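Local coordinates for ParB domain protein nuclease (Sulfolobus solfataricus, PDB 5K5D) that probably takes part in archaeal plasmid DNA partition as a ParB-type protein and may act as a nuclease, at residues E36-S41 with Y63-I68; I48-A53 with K78-D83; M28-N33 with R112-Q117; I52-Y57 with F84-E89. The protein carries 4 engineered substitutions. All coordinates share one frame; numbering follows the deposited sequence.

Contact 1 (E36-S41 with Y63-I68); sequences EDLEKS and YTRLDI
Leu-38 and Ile-68 join two helices of the ParB-like N-terminal domain in a small helix-on-helix packing. The axes of helix segments 37-41 and 63-68 approach to 9.8 Å, at 48° between their directions. The tight part is apolar. Leu-38 CD2 lies 3.5 Å from Ile-68 CD1, with the two side chains at about a right angle. CG of Leu-38 sits between the backbone N and the carbonyl carbon (chi1 46°). This carries CD2 to the second helix, where it also meets Thr-64 CG2 at 4.0 Å. Leu-38 CG rests on Arg-65 CG, again at 4.0 Å, so the arginine gives its aliphatic part to the contact. Its guanidinium is used in a salt bridge to Asp-61.

The other side is loose and polar. Glu-36 and Lys-40 point away from the second helix. Glu-39 is at the border: its carboxylate has long, weak ion pairs with Arg-35 and Arg-43. At the start of helix 63-71, Tyr-63 N, Thr-64 OG1 and Arg-65 N bind a citrate, probably from the crystallisation liquor. An anion at this helix start is consistent with the phosphate-binding Gly-x-x-Arg box of ParB and sulfiredoxin relatives. On the glutamate side the packing closes with Glu-39 CG, 3.7 Å from Ile-68 CG2.

Contact 2 (I48-A53 with K78-D83); sequences IFPLIA and KILKYD
Ile-52 sets CG1 beside the backbone N (chi1 -55°), which leaves CG2 anti to that N, 3.9 Å from Tyr-82 CE1. Its other branch bends at chi2 and brings CD1 to 3.9 Å from Leu-80 CD1. Pro-50 adds to the same patch, with CG 3.7 Å from Leu-80 CG. On the reverse face of the sheet, Ile-79 CD1 touches Ala-53 CB at 4.1 Å.

The backbones form a parallel pair, 51-53 with 78-82. Leu-51 N donates to Lys-78 O, and Leu-51 O accepts from Leu-80 N at 2.7 Å. The second is nearly straight at the acceptor (C=O...N 171°). Ala-53 N then donates to Leu-80 O, from 36° above the carbonyl plane. Ala-53 O takes Tyr-82 N at 2.9 Å and also lies at the edge of the tyrosine ring.

Both strands are internal to the mixed sheet. Ile-52 bonds to strand 59-61, while Ile-79 and Lys-81 bond to strand 9-15. Leu-51 packs on Leu-66 and Met-69 of helix 63-71. The chemistry implies a sheet centre where main-chain polar groups pair between strands and apolar side chains pack on both faces; Lys-81, on the Leu-51 face, pairs instead with Glu-12.

Contact 3 (M28-N33 with R112-Q117); sequences MVPSNN and RLALFQ. Engineered in segment 28-33: Met-28 (natural residue Leu).
Val-29 and Pro-30 run extended (psi 127° and 140°) past helix segment 112-117, with Val-29 CA 5.9 Å from Leu-115 CA. Leu-115 carries most of the contact. Its CG is anti to the backbone N (chi1 171°), which directs both methyls at the loop. CD1 meets CE of Met-28 at 3.5 Å, the two side chains crossing at about a right angle. Met-28 is an engineered selenomethionine, and its bent chain carries CE to the leucine. Leu-115 CD2 meets Val-29 CG2 at 4.1 Å. The proline ring packs on Leu-115 and the preceding Ala-114: Pro-30 CD lies 4.0 Å from Leu-115 CB, and Pro-30 CG lies 4.2 Å from Ala-114 CB.

Beyond the proline the loop leaves the helix segment and becomes polar. Asn-32 ND2 folds back to donate to Pro-30 O at 2.9 Å, in the carbonyl plane. Asn-32 ND2 also binds a citrate, probably from the crystallisation liquor, and its OD1 bonds to Ser-34. The helix segment has further cover from Val-209 and Thr-210 of helix 203-210.

This is apolar loop-on-helix packing. It joins the loop between helices 23-26 and 37-45 to helix 109-128, beside a bound citrate, which may mark an anion site.

Contact 4 (I52-Y57 with F84-E89); sequences IADRNY and FDSQQE
Asp-54 reaches the loop 84-89 with CB and OD2, while OD1 faces back to its own turn. CB lies 3.2 Å from Phe-84 O. CG sits between the backbone N and the carbonyl carbon (chi1 77°), which turns the carboxylate to Ser-86. OD2 accepts two hydrogen bonds, from Ser-86 OG at 2.7 Å and from Ser-86 N at 3.1 Å. Both donors come on the anti side, from opposite faces of the carboxylate plane. OD1 has a weak bond from Asn-56 N and a bond from Val-58 N. The carboxylate is therefore held at both oxygens and its rotation is fixed.

Arg-55 N donates to Phe-84 O at 3.2 Å. Its guanidinium lies with one face over Phe-84 CA and Asp-85 N, and its salt bridge is to Asp-83. A water bonds to Asp-85 OD2 at 2.7 Å and has a weak bond from Arg-55 NH2. The Phe-84 ring packs on Leu-96 of helix 90-99.

Two turns meet here. Residues 54-57 form a type I beta turn between strands 51-53 and 59-61. Asp-85 OD1 accepts from Gln-87 N at 2.9 Å, an Asx turn in the loop that leads from strand 76-82 to helix 90-99.

In the fold
Contact 3 is the buried one, its centre about 5 Å from the centre of the chain, and it is apolar. The centres of contacts 1, 2 and 4 are 21 to 22 Å from that point, all within the ParB-like N-terminal range. Contact 1 is a surface contact of two helices. Contact 2 is partly buried and relies on strand bonds. Contact 4 continues from strand 51-53, sharing Ile-52 and Ala-53, and uses backbone, charged and hydroxyl groups where strands 51-53 and 76-82 end. Contacts 2 and 4 also touch through the Asp-83 to Arg-55 salt bridge. Contacts 1 and 2 meet where Arg-65 and Leu-66 pack on Leu-51. Contacts 1 and 3 adjoin in sequence, and citrate approaches both.

Contact 1 (E36-S41 with Y63-I68)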
loop_
_atom_site.group_PDB
_atom_site.type_symbol
_atom_site.label_atom_id
_atom_site.label_comp_id
_atom_site.label_asym_id
_atom_site.label_seq_id
_atom_site.Cartn_x
_atom_site.Cartn_y
_atom_site.Cartn_z
ATOM N N GLU B 36 20.747 4.132 -3.243
ATOM C CA GLU B 36 21.959 4.946 -3.270
ATOM C C GLU B 36 21.818 6.133 -2.318
ATOM O O GLU B 36 22.800 6.608 -1.743
ATOM C CB GLU B 36 22.274 5.415 -4.694
ATOM C CG GLU B 36 22.553 4.273 -5.663
ATOM C CD GLU B 36 22.768 4.746 -7.090
ATOM O OE1 GLU B 36 23.000 5.959 -7.289
ATOM O OE2 GLU B 36 22.700 3.904 -8.012
ATOM N N ASP B 37 20.584 6.595 -2.142
ATOM C CA ASP B 37 20.302 7.687 -1.222
ATOM C C ASP B 37 20.752 7.350 0.201
ATOM O O ASP B 37 21.664 7.989 0.733
ATOM C CB ASP B 37 18.812 8.047 -1.249
ATOM C CG ASP B 37 18.311 8.353 -2.652
ATOM O OD1 ASP B 37 18.608 7.568 -3.581
ATOM O OD2 ASP B 37 17.621 9.381 -2.827
ATOM N N LEU B 38 20.129 6.349 0.818
ATOM C CA LEU B 38 20.530 5.959 2.170
ATOM C C LEU B 38 21.754 5.046 2.167
ATOM O O LEU B 38 22.045 4.368 3.153
ATOM C CB LEU B 38 19.372 5.346 2.974
ATOM C CG LEU B 38 18.428 4.277 2.411
ATOM C CD1 LEU B 38 17.144 4.900 1.872
ATOM C CD2 LEU B 38 19.105 3.411 1.367
ATOM N N GLU B 39 22.472 5.046 1.050
ATOM C CA GLU B 39 23.718 4.305 0.930
ATOM C C GLU B 39 24.885 5.229 1.263
ATOM O O GLU B 39 25.860 4.816 1.890
ATOM C CB GLU B 39 23.868 3.754 -0.488
ATOM C CG GLU B 39 24.783 2.554 -0.611
ATOM C CD GLU B 39 24.727 1.927 -1.993
ATOM O OE1 GLU B 39 24.237 0.781 -2.107
ATOM O OE2 GLU B 39 25.169 2.581 -2.965
ATOM N N LYS B 40 24.772 6.487 0.845
ATOM C CA LYS B 40 25.800 7.477 1.139
ATOM C C LYS B 40 25.595 8.050 2.533
ATOM O O LYS B 40 26.556 8.404 3.212
ATOM C CB LYS B 40 25.794 8.603 0.103
ATOM C CG LYS B 40 24.625 9.554 0.225
ATOM C CD LYS B 40 25.105 10.995 0.304
ATOM C CE LYS B 40 25.827 11.410 -0.965
ATOM N NZ LYS B 40 26.197 12.851 -0.942
ATOM N N SER B 41 24.334 8.146 2.948
ATOM C CA SER B 41 23.998 8.586 4.296
ATOM C C SER B 41 24.764 7.744 5.303
ATOM O O SER B 41 25.429 8.273 6.193
ATOM C CB SER B 41 22.495 8.442 4.546
ATOM O OG SER B 41 21.741 8.993 3.479
ATOM N N TYR B 63 15.086 -2.815 5.996
ATOM C CA TYR B 63 15.726 -3.959 5.353
ATOM C C TYR B 63 16.827 -3.571 4.371
ATOM O O TYR B 63 17.882 -4.197 4.330
ATOM C CB TYR B 63 14.682 -4.865 4.695
ATOM C CG TYR B 63 13.978 -5.743 5.702
ATOM C CD1 TYR B 63 12.865 -5.286 6.401
ATOM C CD2 TYR B 63 14.448 -7.017 5.978
ATOM C CE1 TYR B 63 12.234 -6.082 7.337
ATOM C CE2 TYR B 63 13.823 -7.821 6.907
ATOM C CZ TYR B 63 12.718 -7.350 7.585
ATOM O OH TYR B 63 12.098 -8.158 8.510
ATOM N N THR B 64 16.587 -2.538 3.580
ATOM C CA THR B 64 17.622 -2.061 2.678
ATOM C C THR B 64 18.802 -1.518 3.488
ATOM O O THR B 64 19.941 -1.947 3.300
ATOM C CB THR B 64 17.078 -1.007 1.696
ATOM O OG1 THR B 64 16.079 -1.612 0.863
ATOM C CG2 THR B 64 18.192 -0.460 0.819
ATOM N N ARG B 65 18.517 -0.597 4.404
ATOM C CA ARG B 65 19.539 -0.035 5.280
ATOM C C ARG B 65 20.395 -1.108 5.952
ATOM O O ARG B 65 21.618 -0.993 5.996
ATOM C CB ARG B 65 18.904 0.867 6.337
ATOM C CG ARG B 65 18.318 2.149 5.778
ATOM C CD ARG B 65 17.608 2.950 6.854
ATOM N NE ARG B 65 16.337 2.346 7.235
ATOM C CZ ARG B 65 15.519 2.841 8.158
ATOM N NH1 ARG B 65 15.842 3.954 8.805
ATOM N NH2 ARG B 65 14.377 2.226 8.436
ATOM N N LEU B 66 19.759 -2.145 6.483
ATOM C CA LEU B 66 20.503 -3.227 7.116
ATOM C C LEU B 66 21.409 -3.923 6.105
ATOM O O LEU B 66 22.557 -4.255 6.409
ATOM C CB LEU B 66 19.564 -4.250 7.761
ATOM C CG LEU B 66 20.306 -5.414 8.426
ATOM C CD1 LEU B 66 21.165 -4.914 9.578
ATOM C CD2 LEU B 66 19.358 -6.501 8.903
ATOM N N ASP B 67 20.884 -4.148 4.903
ATOM C CA ASP B 67 21.641 -4.825 3.858
ATOM C C ASP B 67 22.881 -4.023 3.461
ATOM O O ASP B 67 23.973 -4.574 3.297
ATOM C CB ASP B 67 20.759 -5.086 2.634
ATOM C CG ASP B 67 21.496 -5.838 1.540
ATOM O OD1 ASP B 67 21.606 -7.079 1.639
ATOM O OD2 ASP B 67 21.970 -5.188 0.584
ATOM N N ILE B 68 22.702 -2.716 3.310
ATOM C CA ILE B 68 23.805 -1.821 2.999
ATOM C C ILE B 68 24.879 -1.870 4.089
ATOM O O ILE B 68 26.065 -2.015 3.797
ATOM C CB ILE B 68 23.304 -0.381 2.829
ATOM C CG1 ILE B 68 22.244 -0.331 1.723
ATOM C CG2 ILE B 68 24.461 0.559 2.535
ATOM C CD1 ILE B 68 21.587 1.021 1.552
#

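Contact 2 (I48-A53 with K78-D83)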
loop_
_atom_site.group_PDB
_atom_site.type_symbol
_atom_site.label_atom_id
_atom_site.label_comp_id
_atom_site.label_asym_id
_atom_site.label_seq_id
_atom_site.Cartn_x
_atom_site.Cartn_y
_atom_site.Cartn_z
ATOM N N ILE B 48 22.324 7.615 11.040
ATOM C CA ILE B 48 21.642 8.787 11.573
ATOM C C ILE B 48 20.387 8.347 12.325
ATOM O O ILE B 48 20.119 8.808 13.435
ATOM C CB ILE B 48 21.249 9.769 10.454
ATOM C CG1 ILE B 48 22.496 10.280 9.729
ATOM C CG2 ILE B 48 20.459 10.936 11.024
ATOM C CD1 ILE B 48 23.392 11.152 10.587
ATOM N N PHE B 49 19.630 7.442 11.711
ATOM C CA PHE B 49 18.402 6.921 12.295
ATOM C C PHE B 49 18.530 5.435 12.611
ATOM O O PHE B 49 19.138 4.685 11.848
ATOM C CB PHE B 49 17.233 7.140 11.337
ATOM C CG PHE B 49 16.868 8.583 11.145
ATOM C CD1 PHE B 49 16.715 9.423 12.237
ATOM C CD2 PHE B 49 16.686 9.103 9.876
ATOM C CE1 PHE B 49 16.380 10.753 12.063
ATOM C CE2 PHE B 49 16.352 10.430 9.697
ATOM C CZ PHE B 49 16.199 11.257 10.792
ATOM N N PRO B 50 17.956 5.005 13.744
ATOM C CA PRO B 50 17.995 3.589 14.118
ATOM C C PRO B 50 16.958 2.789 13.345
ATOM O O PRO B 50 16.000 3.361 12.820
ATOM C CB PRO B 50 17.635 3.615 15.601
ATOM C CG PRO B 50 16.750 4.806 15.739
ATOM C CD PRO B 50 17.272 5.826 14.759
ATOM N N LEU B 51 17.157 1.479 13.273
ATOM C CA LEU B 51 16.210 0.600 12.609
ATOM C C LEU B 51 15.108 0.193 13.582
ATOM O O LEU B 51 15.212 0.426 14.788
ATOM C CB LEU B 51 16.924 -0.632 12.055
ATOM C CG LEU B 51 18.088 -0.337 11.109
ATOM C CD1 LEU B 51 18.567 -1.621 10.459
ATOM C CD2 LEU B 51 17.678 0.678 10.055
ATOM N N ILE B 52 14.053 -0.415 13.052
ATOM C CA ILE B 52 12.882 -0.748 13.851
ATOM C C ILE B 52 12.748 -2.255 14.028
ATOM O O ILE B 52 12.574 -2.992 13.059
ATOM C CB ILE B 52 11.600 -0.228 13.188
ATOM C CG1 ILE B 52 11.707 1.276 12.919
ATOM C CG2 ILE B 52 10.395 -0.576 14.032
ATOM C CD1 ILE B 52 12.012 2.100 14.141
ATOM N N ALA B 53 12.821 -2.712 15.271
ATOM C CA ALA B 53 12.728 -4.137 15.554
ATOM C C ALA B 53 11.755 -4.399 16.691
ATOM O O ALA B 53 11.452 -3.504 17.484
ATOM C CB ALA B 53 14.094 -4.699 15.891
ATOM N N LYS B 78 22.288 0.422 15.640
ATOM C CA LYS B 78 21.373 1.047 16.581
ATOM C C LYS B 78 19.946 0.711 16.168
ATOM O O LYS B 78 19.594 0.820 14.994
ATOM C CB LYS B 78 21.578 2.564 16.576
ATOM C CG LYS B 78 23.008 3.002 16.880
ATOM C CD LYS B 78 23.439 4.221 16.052
ATOM C CE LYS B 78 22.697 5.490 16.442
ATOM N NZ LYS B 78 21.266 5.474 16.018
ATOM N N ILE B 79 19.127 0.292 17.127
ATOM C CA ILE B 79 17.739 -0.037 16.833
ATOM C C ILE B 79 16.758 0.531 17.857
ATOM O O ILE B 79 17.142 0.972 18.946
ATOM C CB ILE B 79 17.516 -1.566 16.736
ATOM C CG1 ILE B 79 17.705 -2.232 18.101
ATOM C CG2 ILE B 79 18.438 -2.179 15.697
ATOM C CD1 ILE B 79 17.360 -3.717 18.113
ATOM N N LEU B 80 15.484 0.532 17.481
ATOM C CA LEU B 80 14.410 0.771 18.427
ATOM C C LEU B 80 13.690 -0.555 18.652
ATOM O O LEU B 80 12.936 -1.018 17.790
ATOM C CB LEU B 80 13.438 1.829 17.903
ATOM C CG LEU B 80 14.025 3.214 17.622
ATOM C CD1 LEU B 80 12.927 4.206 17.258
ATOM C CD2 LEU B 80 14.816 3.716 18.816
ATOM N N LYS B 81 13.951 -1.176 19.799
ATOM C CA LYS B 81 13.287 -2.420 20.158
ATOM C C LYS B 81 11.950 -2.119 20.826
ATOM O O LYS B 81 11.898 -1.607 21.947
ATOM C CB LYS B 81 14.161 -3.264 21.086
ATOM C CG LYS B 81 13.640 -4.677 21.290
ATOM C CD LYS B 81 14.534 -5.488 22.215
ATOM C CE LYS B 81 14.417 -5.015 23.652
ATOM N NZ LYS B 81 15.277 -5.824 24.560
ATOM N N TYR B 82 10.872 -2.431 20.117
ATOM C CA TYR B 82 9.529 -2.231 20.629
ATOM C C TYR B 82 9.106 -3.421 21.473
ATOM O O TYR B 82 9.523 -4.552 21.223
ATOM C CB TYR B 82 8.550 -2.027 19.477
ATOM C CG TYR B 82 8.622 -0.651 18.886
ATOM C CD1 TYR B 82 9.698 -0.268 18.093
ATOM C CD2 TYR B 82 7.617 0.275 19.121
ATOM C CE1 TYR B 82 9.767 1.005 17.552
ATOM C CE2 TYR B 82 7.680 1.549 18.584
ATOM C CZ TYR B 82 8.756 1.906 17.804
ATOM O OH TYR B 82 8.816 3.170 17.276
ATOM N N ASP B 83 8.269 -3.160 22.471
ATOM C CA ASP B 83 7.892 -4.186 23.426
ATOM C C ASP B 83 6.654 -4.960 22.995
ATOM O O ASP B 83 5.643 -4.976 23.689
ATOM C CB ASP B 83 7.671 -3.573 24.804
ATOM C CG ASP B 83 7.381 -4.616 25.857
ATOM O OD1 ASP B 83 7.978 -5.709 25.776
ATOM O OD2 ASP B 83 6.552 -4.349 26.752
#

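Contact 3 (M28-N33 with R112-Q117)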
loop_
_atom_site.group_PDB
_atom_site.type_symbol
_atom_site.label_atom_id
_atom_site.label_comp_id
_atom_site.label_asym_id
_atom_site.label_seq_id
_atom_site.Cartn_x
_atom_site.Cartn_y
_atom_site.Cartn_z
HETATM N N MSE B 28 7.234 -5.757 2.176
HETATM C CA MSE B 28 6.095 -4.853 2.346
HETATM C C MSE B 28 6.197 -3.619 1.457
HETATM O O MSE B 28 5.263 -3.292 0.718
HETATM C CB MSE B 28 5.957 -4.412 3.805
HETATM C CG MSE B 28 5.171 -5.376 4.679
HETATM SE SE MSE B 28 3.364 -5.695 4.006
HETATM C CE MSE B 28 2.854 -3.859 3.627
ATOM N N VAL B 29 7.331 -2.931 1.540
ATOM C CA VAL B 29 7.518 -1.689 0.805
ATOM C C VAL B 29 7.927 -1.954 -0.634
ATOM O O VAL B 29 8.886 -2.688 -0.887
ATOM C CB VAL B 29 8.552 -0.770 1.483
ATOM C CG1 VAL B 29 8.843 0.432 0.606
ATOM C CG2 VAL B 29 8.049 -0.331 2.859
ATOM N N PRO B 30 7.183 -1.365 -1.585
ATOM C CA PRO B 30 7.473 -1.518 -3.014
ATOM C C PRO B 30 8.890 -1.055 -3.334
ATOM O O PRO B 30 9.347 -0.047 -2.787
ATOM C CB PRO B 30 6.450 -0.589 -3.680
ATOM C CG PRO B 30 5.332 -0.481 -2.689
ATOM C CD PRO B 30 6.002 -0.515 -1.347
ATOM N N SER B 31 9.577 -1.790 -4.203
ATOM C CA SER B 31 10.938 -1.445 -4.592
ATOM C C SER B 31 10.991 -0.044 -5.187
ATOM O O SER B 31 10.112 0.351 -5.949
ATOM C CB SER B 31 11.482 -2.464 -5.594
ATOM O OG SER B 31 10.666 -2.515 -6.751
ATOM N N ASN B 32 12.027 0.704 -4.827
ATOM C CA ASN B 32 12.175 2.076 -5.286
ATOM C C ASN B 32 13.631 2.417 -5.588
ATOM O O ASN B 32 14.487 1.531 -5.623
ATOM C CB ASN B 32 11.595 3.042 -4.253
ATOM C CG ASN B 32 12.066 2.738 -2.849
ATOM O OD1 ASN B 32 13.138 3.175 -2.439
ATOM N ND2 ASN B 32 11.268 1.979 -2.105
ATOM N N ASN B 33 13.905 3.700 -5.809
ATOM C CA ASN B 33 15.244 4.136 -6.206
ATOM C C ASN B 33 15.997 4.851 -5.092
ATOM O O ASN B 33 16.854 5.694 -5.355
ATOM C CB ASN B 33 15.171 5.040 -7.442
ATOM C CG ASN B 33 14.595 4.331 -8.653
ATOM O OD1 ASN B 33 14.638 3.101 -8.745
ATOM N ND2 ASN B 33 14.053 5.101 -9.591
ATOM N N ARG B 112 3.399 4.480 -2.648
ATOM C CA ARG B 112 2.873 4.605 -1.293
ATOM C C ARG B 112 1.425 4.123 -1.225
ATOM O O ARG B 112 0.995 3.568 -0.217
ATOM C CB ARG B 112 2.981 6.044 -0.788
ATOM C CG ARG B 112 2.042 7.018 -1.461
ATOM C CD ARG B 112 2.052 8.358 -0.741
ATOM N NE ARG B 112 3.401 8.903 -0.622
ATOM C CZ ARG B 112 3.691 10.044 -0.011
ATOM N NH1 ARG B 112 2.722 10.765 0.539
ATOM N NH2 ARG B 112 4.947 10.465 0.050
ATOM N N LEU B 113 0.682 4.342 -2.305
ATOM C CA LEU B 113 -0.681 3.844 -2.412
ATOM C C LEU B 113 -0.688 2.319 -2.377
ATOM O O LEU B 113 -1.537 1.706 -1.735
ATOM C CB LEU B 113 -1.327 4.342 -3.705
ATOM C CG LEU B 113 -2.104 5.656 -3.633
ATOM C CD1 LEU B 113 -2.380 6.216 -5.028
ATOM C CD2 LEU B 113 -3.398 5.456 -2.858
ATOM N N ALA B 114 0.264 1.713 -3.074
ATOM C CA ALA B 114 0.390 0.265 -3.092
ATOM C C ALA B 114 0.736 -0.255 -1.703
ATOM O O ALA B 114 0.250 -1.306 -1.290
ATOM C CB ALA B 114 1.440 -0.174 -4.112
ATOM N N LEU B 115 1.573 0.487 -0.987
ATOM C CA LEU B 115 1.898 0.137 0.390
ATOM C C LEU B 115 0.670 0.328 1.270
ATOM O O LEU B 115 0.355 -0.513 2.112
ATOM C CB LEU B 115 3.055 0.995 0.908
ATOM C CG LEU B 115 3.391 0.896 2.401
ATOM C CD1 LEU B 115 3.749 -0.525 2.805
ATOM C CD2 LEU B 115 4.525 1.849 2.752
ATOM N N PHE B 116 -0.024 1.439 1.056
ATOM C CA PHE B 116 -1.204 1.771 1.836
ATOM C C PHE B 116 -2.230 0.647 1.768
ATOM O O PHE B 116 -2.743 0.201 2.795
ATOM C CB PHE B 116 -1.825 3.072 1.333
ATOM C CG PHE B 116 -2.594 3.814 2.381
ATOM C CD1 PHE B 116 -2.552 3.406 3.705
ATOM C CD2 PHE B 116 -3.362 4.920 2.046
ATOM C CE1 PHE B 116 -3.258 4.087 4.676
ATOM C CE2 PHE B 116 -4.072 5.609 3.017
ATOM C CZ PHE B 116 -4.020 5.192 4.333
ATOM N N GLN B 117 -2.526 0.193 0.554
ATOM C CA GLN B 117 -3.448 -0.920 0.372
ATOM C C GLN B 117 -2.941 -2.195 1.042
ATOM O O GLN B 117 -3.705 -2.894 1.705
ATOM C CB GLN B 117 -3.717 -1.182 -1.113
ATOM C CG GLN B 117 -4.572 -2.414 -1.358
ATOM C CD GLN B 117 -4.791 -2.699 -2.827
ATOM O OE1 GLN B 117 -4.717 -1.803 -3.665
ATOM N NE2 GLN B 117 -5.059 -3.961 -3.150
#

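Contact 4 (I52-Y57 with F84-E89)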
loop_
_atom_site.group_PDB
_atom_site.type_symbol
_atom_site.label_atom_id
_atom_site.label_comp_id
_atom_site.label_asym_id
_atom_site.label_seq_id
_atom_site.Cartn_x
_atom_site.Cartn_y
_atom_site.Cartn_z
ATOM N N ILE B 52 14.053 -0.415 13.052
ATOM C CA ILE B 52 12.882 -0.748 13.851
ATOM C C ILE B 52 12.748 -2.255 14.028
ATOM O O ILE B 52 12.574 -2.992 13.059
ATOM C CB ILE B 52 11.600 -0.228 13.188
ATOM C CG1 ILE B 52 11.707 1.276 12.919
ATOM C CG2 ILE B 52 10.395 -0.576 14.032
ATOM C CD1 ILE B 52 12.012 2.100 14.141
ATOM N N ALA B 53 12.821 -2.712 15.271
ATOM C CA ALA B 53 12.728 -4.137 15.554
ATOM C C ALA B 53 11.755 -4.399 16.691
ATOM O O ALA B 53 11.452 -3.504 17.484
ATOM C CB ALA B 53 14.094 -4.699 15.891
ATOM N N ASP B 54 11.262 -5.630 16.768
ATOM C CA ASP B 54 10.371 -5.992 17.857
ATOM C C ASP B 54 11.148 -6.569 19.039
ATOM O O ASP B 54 12.380 -6.520 19.081
ATOM C CB ASP B 54 9.280 -6.963 17.385
ATOM C CG ASP B 54 9.790 -8.385 17.211
ATOM O OD1 ASP B 54 10.969 -8.664 17.535
ATOM O OD2 ASP B 54 8.992 -9.235 16.762
ATOM N N ARG B 55 10.407 -7.115 19.992
ATOM C CA ARG B 55 10.968 -7.657 21.219
ATOM C C ARG B 55 12.023 -8.731 20.961
ATOM O O ARG B 55 13.057 -8.764 21.620
ATOM C CB ARG B 55 9.830 -8.233 22.059
ATOM C CG ARG B 55 10.176 -8.479 23.499
ATOM C CD ARG B 55 8.922 -8.361 24.347
ATOM N NE ARG B 55 7.896 -9.326 23.966
ATOM C CZ ARG B 55 6.591 -9.107 24.084
ATOM N NH1 ARG B 55 6.153 -7.948 24.554
ATOM N NH2 ARG B 55 5.723 -10.041 23.726
ATOM N N ASN B 56 11.757 -9.609 20.001
ATOM C CA ASN B 56 12.669 -10.706 19.699
ATOM C C ASN B 56 13.637 -10.364 18.573
ATOM O O ASN B 56 14.233 -11.251 17.963
ATOM C CB ASN B 56 11.887 -11.964 19.316
ATOM C CG ASN B 56 10.964 -12.436 20.424
ATOM O OD1 ASN B 56 11.325 -12.402 21.601
ATOM N ND2 ASN B 56 9.762 -12.858 20.051
ATOM N N TYR B 57 13.787 -9.073 18.303
ATOM C CA TYR B 57 14.787 -8.603 17.350
ATOM C C TYR B 57 14.450 -9.015 15.923
ATOM O O TYR B 57 15.334 -9.196 15.086
ATOM C CB TYR B 57 16.185 -9.070 17.770
ATOM C CG TYR B 57 16.563 -8.562 19.144
ATOM C CD1 TYR B 57 16.354 -9.340 20.277
ATOM C CD2 TYR B 57 17.094 -7.289 19.311
ATOM C CE1 TYR B 57 16.681 -8.870 21.534
ATOM C CE2 TYR B 57 17.424 -6.812 20.562
ATOM C CZ TYR B 57 17.214 -7.604 21.671
ATOM O OH TYR B 57 17.539 -7.126 22.918
ATOM N N PHE B 84 6.739 -5.602 21.842
ATOM C CA PHE B 84 5.650 -6.447 21.380
ATOM C C PHE B 84 6.194 -7.524 20.457
ATOM O O PHE B 84 7.264 -7.370 19.871
ATOM C CB PHE B 84 4.574 -5.622 20.673
ATOM C CG PHE B 84 4.940 -5.217 19.273
ATOM C CD1 PHE B 84 5.637 -4.042 19.036
ATOM C CD2 PHE B 84 4.576 -6.004 18.195
ATOM C CE1 PHE B 84 5.968 -3.664 17.752
ATOM C CE2 PHE B 84 4.904 -5.630 16.907
ATOM C CZ PHE B 84 5.602 -4.458 16.687
ATOM N N ASP B 85 5.459 -8.623 20.352
ATOM C CA ASP B 85 5.852 -9.734 19.503
ATOM C C ASP B 85 5.160 -9.582 18.156
ATOM O O ASP B 85 3.944 -9.744 18.054
ATOM C CB ASP B 85 5.462 -11.057 20.164
ATOM C CG ASP B 85 6.077 -12.256 19.480
ATOM O OD1 ASP B 85 6.247 -12.220 18.244
ATOM O OD2 ASP B 85 6.394 -13.237 20.186
ATOM N N SER B 86 5.939 -9.256 17.130
ATOM C CA SER B 86 5.396 -9.017 15.797
ATOM C C SER B 86 4.726 -10.261 15.230
ATOM O O SER B 86 3.873 -10.165 14.349
ATOM C CB SER B 86 6.497 -8.557 14.843
ATOM O OG SER B 86 7.404 -9.611 14.574
ATOM N N GLN B 87 5.121 -11.428 15.735
ATOM C CA GLN B 87 4.558 -12.691 15.260
ATOM C C GLN B 87 3.185 -12.958 15.863
ATOM O O GLN B 87 2.470 -13.854 15.420
ATOM C CB GLN B 87 5.505 -13.859 15.550
ATOM C CG GLN B 87 6.824 -13.791 14.794
ATOM C CD GLN B 87 6.643 -13.843 13.284
ATOM O OE1 GLN B 87 7.071 -12.938 12.564
ATOM N NE2 GLN B 87 6.011 -14.910 12.798
ATOM N N GLN B 88 2.822 -12.176 16.875
ATOM C CA GLN B 88 1.514 -12.301 17.502
ATOM C C GLN B 88 0.682 -11.039 17.308
ATOM O O GLN B 88 -0.518 -11.113 17.043
ATOM C CB GLN B 88 1.654 -12.632 18.987
ATOM C CG GLN B 88 2.266 -13.999 19.256
ATOM C CD GLN B 88 2.172 -14.401 20.713
ATOM O OE1 GLN B 88 1.130 -14.867 21.174
ATOM N NE2 GLN B 88 3.263 -14.220 21.449
ATOM N N GLU B 89 1.323 -9.883 17.438
ATOM C CA GLU B 89 0.653 -8.607 17.207
ATOM C C GLU B 89 1.091 -7.974 15.882
ATOM O O GLU B 89 1.533 -6.826 15.852
ATOM C CB GLU B 89 0.913 -7.643 18.370
ATOM C CG GLU B 89 0.200 -8.013 19.666
ATOM C CD GLU B 89 0.711 -7.220 20.864
ATOM O OE1 GLU B 89 1.807 -7.537 21.371
ATOM O OE2 GLU B 89 0.018 -6.279 21.301
HETATM O O HOH W 1 7.386 -12.942 22.727
#